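Local coordinates for protein chitinase A (Cycas revoluta, PDB 4MNK) that probably hydrolyses chitin as a class V plant chitinase of glycoside hydrolase family 18, and holds N-acetylglucosamine oligomers in its cleft, at residues Glu17-Pro20 against Ser21-Asn24; Ser91-Ser94 against Ala95-Arg98; Pro124-Glu127 against Met128-Phe131; Asn306-Ser309 against Val310-Val314. All blocks are in the same frame, centred on the assembly; numbering follows the deposited sequence.

Contact 1 of 4, residues Glu17-Pro20 against Ser21-Asn24; sequences EFPP and SKIN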
# COMPACT_ATOMS: atom_id res chain seq x y z
N GLU A 17 -4.10 15.89 12.13
CA GLU A 17 -5.08 15.05 12.83
C GLU A 17 -4.48 13.75 13.37
O GLU A 17 -4.98 13.20 14.36
CB GLU A 17 -6.32 14.78 11.96
CG GLU A 17 -6.03 14.18 10.59
CD GLU A 17 -7.26 14.13 9.69
OE1 GLU A 17 -7.13 13.63 8.55
OE2 GLU A 17 -8.35 14.59 10.10
N PHE A 18 -3.42 13.27 12.74
CA PHE A 18 -2.76 12.04 13.14
C PHE A 18 -1.25 12.16 12.96
O PHE A 18 -0.69 11.66 11.98
CB PHE A 18 -3.32 10.85 12.35
CG PHE A 18 -3.06 9.51 12.99
CD1 PHE A 18 -3.91 9.01 13.97
CD2 PHE A 18 -1.97 8.74 12.60
CE1 PHE A 18 -3.68 7.77 14.56
CE2 PHE A 18 -1.73 7.50 13.18
CZ PHE A 18 -2.58 7.01 14.16
N PRO A 19 -0.57 12.86 13.89
CA PRO A 19 0.89 12.97 13.79
C PRO A 19 1.56 11.62 14.03
O PRO A 19 0.94 10.71 14.59
CB PRO A 19 1.24 13.96 14.91
CG PRO A 19 0.12 13.84 15.88
CD PRO A 19 -1.10 13.56 15.07
N PRO A 20 2.83 11.46 13.60
CA PRO A 20 3.51 10.17 13.77
C PRO A 20 3.53 9.66 15.21
O PRO A 20 3.58 8.45 15.44
CB PRO A 20 4.93 10.47 13.27
CG PRO A 20 4.72 11.53 12.24
CD PRO A 20 3.65 12.41 12.82
N SER A 21 3.47 10.57 16.18
CA SER A 21 3.44 10.20 17.60
C SER A 21 2.22 9.34 17.98
O SER A 21 2.25 8.65 19.00
CB SER A 21 3.50 11.44 18.48
OG SER A 21 2.38 12.28 18.26
N LYS A 22 1.18 9.39 17.16
CA LYS A 22 -0.05 8.64 17.42
C LYS A 22 -0.01 7.20 16.91
O LYS A 22 -0.87 6.39 17.28
CB LYS A 22 -1.26 9.36 16.83
CG LYS A 22 -1.69 10.60 17.60
CD LYS A 22 -3.05 11.09 17.14
CE LYS A 22 -3.60 12.16 18.07
NZ LYS A 22 -4.03 11.60 19.38
N ILE A 23 0.97 6.88 16.07
CA ILE A 23 1.12 5.52 15.53
C ILE A 23 1.51 4.56 16.65
O ILE A 23 2.46 4.82 17.39
CB ILE A 23 2.20 5.45 14.42
CG1 ILE A 23 1.87 6.41 13.27
CG2 ILE A 23 2.35 4.01 13.92
CD1 ILE A 23 3.02 6.64 12.31
N ASN A 24 0.78 3.46 16.78
CA ASN A 24 1.19 2.43 17.73
C ASN A 24 2.27 1.56 17.10
O ASN A 24 1.98 0.49 16.54
CB ASN A 24 0.01 1.59 18.22
CG ASN A 24 0.40 0.66 19.36
OD1 ASN A 24 1.58 0.47 19.64
ND2 ASN A 24 -0.59 0.08 20.02
O HOH W 1 4.60 6.73 17.31
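Lys22 lays CB over the Phe18 ring and runs its chain along Pro19 in a short 3-10 turn, part of the loop that joins the first two parallel strands of the TIM barrel, 5-11 and 30-36. Two backbone hydrogen bonds of the i to i+3 kind define the turn: Lys22 N gives to Pro19 O (2.9 Å) and Ile23 N to Pro20 O (3.1 Å). In both the donor stands above the carbonyl plane. The second kind of contact is CH-pi. Lys22 CB sits over one face of the Phe18 ring, 3.8 Å from its centroid and displaced toward the rim. The ring reaches that place because its CG is anti to the backbone N (chi1 -161°), which brings it against Lys22 and Ile23. Apolar contacts complete the set: Lys22 CD runs past Pro19 CD at 3.8 Å, and Ile23 CG1 approaches Phe18 CE2 at the same distance, the two side chains crossing at about a right angle. Beyond the turn, Ile23 packs on Trp10 of strand 5-11 and on Phe58 and Val62 of helix 52-63, while Phe18 rests on Asn331 and Ile334. One water ties the end of the turn together, donating to Pro20 O at 2.7 Å and to Ile23 O at 2.9 Å.

Contact 2 of 4, residues Ser91-Ser94 against Ala95-Arg98; sequences SDAS and ARQR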
# COMPACT_ATOMS: atom_id res chain seq x y z
N SER A 91 12.75 7.17 -19.05
CA SER A 91 13.21 7.20 -20.44
C SER A 91 14.51 8.00 -20.62
O SER A 91 15.11 7.98 -21.70
CB SER A 91 12.11 7.78 -21.34
OG SER A 91 12.46 7.67 -22.71
N ASP A 92 14.96 8.67 -19.56
CA ASP A 92 16.08 9.60 -19.61
C ASP A 92 17.19 9.11 -18.68
O ASP A 92 17.09 9.22 -17.46
CB ASP A 92 15.56 10.99 -19.19
CG ASP A 92 16.61 12.10 -19.29
OD1 ASP A 92 16.19 13.26 -19.47
OD2 ASP A 92 17.83 11.84 -19.17
N ALA A 93 18.26 8.57 -19.27
CA ALA A 93 19.38 7.99 -18.51
C ALA A 93 19.99 8.96 -17.49
O ALA A 93 20.30 8.57 -16.37
CB ALA A 93 20.45 7.45 -19.45
N SER A 94 20.17 10.21 -17.90
CA SER A 94 20.72 11.24 -17.01
C SER A 94 19.78 11.52 -15.84
O SER A 94 20.22 11.64 -14.70
CB SER A 94 21.03 12.52 -17.78
OG SER A 94 22.03 12.30 -18.76
N ALA A 95 18.48 11.60 -16.13
CA ALA A 95 17.47 11.80 -15.10
C ALA A 95 17.45 10.63 -14.10
O ALA A 95 17.36 10.85 -12.89
CB ALA A 95 16.10 12.00 -15.72
N ARG A 96 17.55 9.40 -14.61
CA ARG A 96 17.59 8.21 -13.75
C ARG A 96 18.78 8.28 -12.79
O ARG A 96 18.64 7.93 -11.62
CB ARG A 96 17.65 6.92 -14.57
CG ARG A 96 16.40 6.64 -15.41
CD ARG A 96 16.30 5.18 -15.82
NE ARG A 96 17.53 4.69 -16.44
CZ ARG A 96 17.77 4.69 -17.75
NH1 ARG A 96 16.86 5.13 -18.61
NH2 ARG A 96 18.93 4.22 -18.21
N GLN A 97 19.92 8.74 -13.28
CA GLN A 97 21.12 8.89 -12.45
C GLN A 97 20.88 9.89 -11.32
O GLN A 97 21.25 9.63 -10.17
CB GLN A 97 22.32 9.30 -13.31
CG GLN A 97 23.68 9.16 -12.63
CD GLN A 97 24.84 9.22 -13.62
OE1 GLN A 97 24.66 9.50 -14.81
NE2 GLN A 97 26.05 8.95 -13.12
N ARG A 98 20.26 11.03 -11.64
CA ARG A 98 19.96 12.05 -10.64
C ARG A 98 18.96 11.53 -9.60
O ARG A 98 19.12 11.79 -8.41
CB ARG A 98 19.43 13.33 -11.31
CG ARG A 98 20.44 14.00 -12.25
CD ARG A 98 20.03 15.42 -12.62
NE ARG A 98 18.75 15.48 -13.31
CZ ARG A 98 18.58 15.33 -14.63
NH1 ARG A 98 19.62 15.09 -15.42
NH2 ARG A 98 17.37 15.40 -15.15
O HOH W 2 17.48 15.18 -18.05
O HOH W 3 23.07 12.40 -14.40
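Asp92 caps Ala95 at the N terminus of helix 93-110, one of the outer helices of the TIM barrel. The cap is the compact part of the contact. With CG anti to the backbone N (chi1 -176°), the carboxylate lies over the first turn, where Ala95 N donates to OD2 (3.1 Å) from above the carboxylate plane. Ala95 CB packs against the same group, 3.6 Å from Asp92 CG, and Asp92 O takes the N-H of Arg96 in the first i to i+4 bond of the helix (2.9 Å). The buried Arg96 bends back at chi3 (-51°) to lay one face of its guanidinium on Ala93 CA; its NE forms a salt bridge with Glu137 of helix 125-149, and NH1 reaches Asn90 O. Arg98 also folds back, with Ser94 O and Ala95 CA over a face of its guanidinium, Ala95 CA toward the rim, while NE and NH2 are held by Thr42 O and Pro41 O. With an alanine at position 92, Ala95 N would probably lose its capping acceptor, and the water bound by Arg98 its carboxylate partner. The outer side is looser and bridged by solvent. Gln97 stretches outward, and its OE1 meets Ser94 O through a water that binds the amide weakly. No direct salt bridge joins Arg98 to Asp92: a water lying in the guanidinium plane donates a hydrogen bond to Asp92 OD1 at 2.7 Å and accepts one from Arg98 NH2 at 2.9 Å.

Contact 3 of 4, residues Pro124-Glu127 against Met128-Phe131; sequences PQLE and MENF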
# COMPACT_ATOMS: atom_id res chain seq x y z
N PRO A 124 2.45 0.67 -20.52
CA PRO A 124 2.63 -0.62 -21.21
C PRO A 124 4.09 -1.11 -21.24
O PRO A 124 4.91 -0.67 -20.42
CB PRO A 124 2.10 -0.34 -22.62
CG PRO A 124 2.33 1.11 -22.81
CD PRO A 124 2.11 1.75 -21.47
N GLN A 125 4.41 -2.01 -22.17
CA GLN A 125 5.71 -2.68 -22.18
C GLN A 125 6.91 -1.73 -22.12
O GLN A 125 7.86 -1.98 -21.37
CB GLN A 125 5.83 -3.62 -23.39
CG GLN A 125 7.10 -4.47 -23.43
CD GLN A 125 7.30 -5.35 -22.20
OE1 GLN A 125 6.34 -5.90 -21.65
NE2 GLN A 125 8.55 -5.49 -21.77
N LEU A 126 6.87 -0.64 -22.89
CA LEU A 126 7.95 0.35 -22.86
C LEU A 126 8.20 0.87 -21.45
O LEU A 126 9.35 1.02 -21.03
CB LEU A 126 7.65 1.52 -23.81
CG LEU A 126 8.65 2.69 -23.77
CD1 LEU A 126 10.06 2.24 -24.15
CD2 LEU A 126 8.19 3.83 -24.66
N GLU A 127 7.12 1.15 -20.73
CA GLU A 127 7.22 1.68 -19.37
C GLU A 127 7.79 0.66 -18.39
O GLU A 127 8.56 1.03 -17.50
CB GLU A 127 5.89 2.25 -18.90
CG GLU A 127 5.41 3.44 -19.73
CD GLU A 127 6.48 4.51 -19.95
OE1 GLU A 127 7.29 4.75 -19.03
OE2 GLU A 127 6.50 5.12 -21.04
N MET A 128 7.45 -0.61 -18.56
CA MET A 128 8.06 -1.67 -17.75
C MET A 128 9.56 -1.78 -18.05
O MET A 128 10.37 -1.86 -17.13
CB MET A 128 7.36 -3.01 -17.96
CG MET A 128 7.90 -4.15 -17.07
SD MET A 128 7.74 -3.84 -15.30
CE MET A 128 6.00 -4.21 -15.05
N GLU A 129 9.91 -1.77 -19.34
CA GLU A 129 11.31 -1.85 -19.76
C GLU A 129 12.16 -0.74 -19.16
O GLU A 129 13.27 -0.97 -18.69
CB GLU A 129 11.40 -1.82 -21.29
CG GLU A 129 10.95 -3.11 -21.97
CD GLU A 129 10.78 -2.97 -23.48
OE1 GLU A 129 10.99 -1.87 -24.02
OE2 GLU A 129 10.42 -3.98 -24.12
N ASN A 130 11.63 0.48 -19.18
CA ASN A 130 12.36 1.62 -18.64
C ASN A 130 12.40 1.63 -17.11
O ASN A 130 13.39 2.08 -16.52
CB ASN A 130 11.81 2.94 -19.19
CG ASN A 130 12.09 3.12 -20.68
OD1 ASN A 130 12.89 2.38 -21.27
ND2 ASN A 130 11.45 4.10 -21.28
N PHE A 131 11.34 1.13 -16.48
CA PHE A 131 11.30 0.97 -15.02
C PHE A 131 12.35 -0.05 -14.57
O PHE A 131 13.02 0.16 -13.55
CB PHE A 131 9.90 0.56 -14.57
CG PHE A 131 9.67 0.62 -13.08
CD1 PHE A 131 8.93 -0.38 -12.45
CD2 PHE A 131 10.15 1.68 -12.31
CE1 PHE A 131 8.69 -0.33 -11.08
CE2 PHE A 131 9.91 1.73 -10.93
CZ PHE A 131 9.18 0.72 -10.32
O HOH W 4 9.73 5.67 -19.62
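Gln125 and Glu129 cross at about a right angle on the first turns of helix 125-149, the helix of the barrel's beta-alpha-beta unit between strands 114-119 and 155-161. Their amide and carboxylate planes are 67° apart, and the hydrogen bond from Gln125 NE2 to Glu129 OE2 is long and weak (3.4 Å). A chi1 of -175° sets Gln125 CG 3.4 Å from Glu129 OE2, and the bend at chi2 (58°) then swings the amide back; its OE1 bonds instead to Thr173 OG1. Leu126 and Asn130 pass at a slant, the methyl CD1 of Leu126 lying 3.7 Å from Asn130 ND2. Beneath the side chains the backbone bonds are regular, from Met128 N to Pro124 O at the N-cap through to Phe131 N to Glu127 O. Met128 and Phe131 lead away from the turn: Met128 packs on Pro122 and Pro176, and the Phe131 ring meets Tyr119 edge-to-face. Tyr119 stands in strand 114-119 between Asp118 and Glu120, two residues lining the sugar pocket, so this helix start packs against a residue next to the pocket. Glu127, bent at chi2, and Asn130 join through solvent: one water donates to Glu127 OE1 at 2.7 Å and accepts from Asn130 ND2 at 2.9 Å.

Contact 4 of 4, residues Asn306-Ser309 against Val310-Val314; sequences NQQS and VALKV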
# COMPACT_ATOMS: atom_id res chain seq x y z
N ASN A 306 -12.91 -5.81 8.59
CA ASN A 306 -13.12 -5.69 10.03
C ASN A 306 -12.23 -6.64 10.82
O ASN A 306 -11.33 -7.27 10.26
CB ASN A 306 -14.61 -5.82 10.40
CG ASN A 306 -15.14 -7.25 10.27
OD1 ASN A 306 -14.43 -8.17 9.88
ND2 ASN A 306 -16.42 -7.42 10.60
N GLN A 307 -12.49 -6.74 12.12
CA GLN A 307 -11.67 -7.55 13.00
C GLN A 307 -11.58 -9.01 12.53
O GLN A 307 -10.50 -9.60 12.50
CB GLN A 307 -12.22 -7.46 14.43
CG GLN A 307 -12.14 -6.05 15.06
CD GLN A 307 -13.40 -5.19 14.88
OE1 GLN A 307 -14.01 -5.13 13.80
NE2 GLN A 307 -13.78 -4.49 15.95
N GLN A 308 -12.71 -9.56 12.12
CA GLN A 308 -12.77 -10.94 11.64
C GLN A 308 -12.06 -11.13 10.29
O GLN A 308 -11.26 -12.05 10.14
CB GLN A 308 -14.21 -11.43 11.55
CG GLN A 308 -14.33 -12.90 11.20
CD GLN A 308 -15.75 -13.42 11.29
OE1 GLN A 308 -16.70 -12.66 11.49
NE2 GLN A 308 -15.90 -14.73 11.15
N SER A 309 -12.35 -10.26 9.32
CA SER A 309 -11.75 -10.43 8.00
C SER A 309 -10.24 -10.20 8.02
O SER A 309 -9.51 -10.88 7.30
CB SER A 309 -12.45 -9.58 6.94
OG SER A 309 -12.21 -8.20 7.12
N VAL A 310 -9.77 -9.27 8.85
CA VAL A 310 -8.33 -9.03 8.97
C VAL A 310 -7.62 -10.26 9.56
O VAL A 310 -6.59 -10.69 9.04
CB VAL A 310 -8.00 -7.75 9.78
CG1 VAL A 310 -6.52 -7.68 10.14
CG2 VAL A 310 -8.40 -6.52 8.98
N ALA A 311 -8.18 -10.84 10.61
CA ALA A 311 -7.60 -12.06 11.19
C ALA A 311 -7.53 -13.17 10.14
O ALA A 311 -6.54 -13.89 10.06
CB ALA A 311 -8.39 -12.51 12.40
N LEU A 312 -8.58 -13.30 9.34
CA LEU A 312 -8.62 -14.32 8.30
C LEU A 312 -7.60 -14.05 7.19
O LEU A 312 -6.94 -14.97 6.72
CB LEU A 312 -10.03 -14.47 7.74
CG LEU A 312 -11.05 -15.11 8.70
CD1 LEU A 312 -12.46 -14.89 8.20
CD2 LEU A 312 -10.77 -16.59 8.92
N LYS A 313 -7.46 -12.78 6.80
CA LYS A 313 -6.47 -12.40 5.78
C LYS A 313 -5.04 -12.62 6.24
O LYS A 313 -4.19 -13.07 5.47
CB LYS A 313 -6.66 -10.95 5.35
CG LYS A 313 -7.83 -10.74 4.41
CD LYS A 313 -7.93 -9.31 3.97
CE LYS A 313 -8.96 -9.18 2.89
NZ LYS A 313 -9.02 -7.79 2.38
N VAL A 314 -4.77 -12.31 7.51
CA VAL A 314 -3.43 -12.46 8.07
C VAL A 314 -3.07 -13.95 8.20
O VAL A 314 -1.94 -14.35 7.89
CB VAL A 314 -3.27 -11.69 9.40
CG1 VAL A 314 -1.94 -12.01 10.07
CG2 VAL A 314 -3.39 -10.20 9.14
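The flat carbonyl group of Asn306 takes the N-H of Val310 on its oxygen almost head-on (2.9 Å), and Val310 CG2 nestles against the same Asn306 O at 3.3 Å. The second flat group of Asn306 is its side-chain amide: OD1 accepts Ser309 N nearly along its C=O axis (3.0 Å, N-H...O 172°), and ND2 makes a weak hydrogen bond to Glu284 OE1. The Gln308 amide is carried outward by an extended chain, so Gln308 CG, not the polar end, lies alongside Leu312 CD1, 4.1 Å away. Ser309 OG sits between its own backbone N and carbonyl carbon (chi1 69°), which turns it back to accept Asn306 N at 2.9 Å and to hydrogen-bond with Asp305 OD1. Replacing Ser309 by an alanine would probably leave Asn306 N without this acceptor and Asp305 OD1 without the hydroxyl. One turn on, Lys313 N binds Ser309 O at 2.8 Å, Lys313 CG packs on the same oxygen, and its NZ reaches Ala206 O and a salt bridge with Asp305. Between Asn306 and Ser309 each side chain accepts the other's backbone N-H, a capping box, which here starts helix 307-319 ahead of barrel strand 324-328.

How the contacts relate
From the N terminus, contact 1 makes a tight turn within the loop between strands 5-11 and 30-36. Contact 2 then opens helix 93-110, which leads into strand 114-119, and contact 3 opens helix 125-149, which leads on to strand 155-161. Contact 4 comes far later, starting helix 307-319 before strand 324-328; that strand pairs with 5-11 and so brings the barrel back to its beginning. All four are local turns in series, none nested in or crossing another. Contacts 2 and 3 alone touch, with Ser91 CA 3.7 Å from Asn130 ND2, so the starts of two neighbouring outer helices pack together. Contacts 1 and 4 remain about 13 Å apart at their nearest atoms.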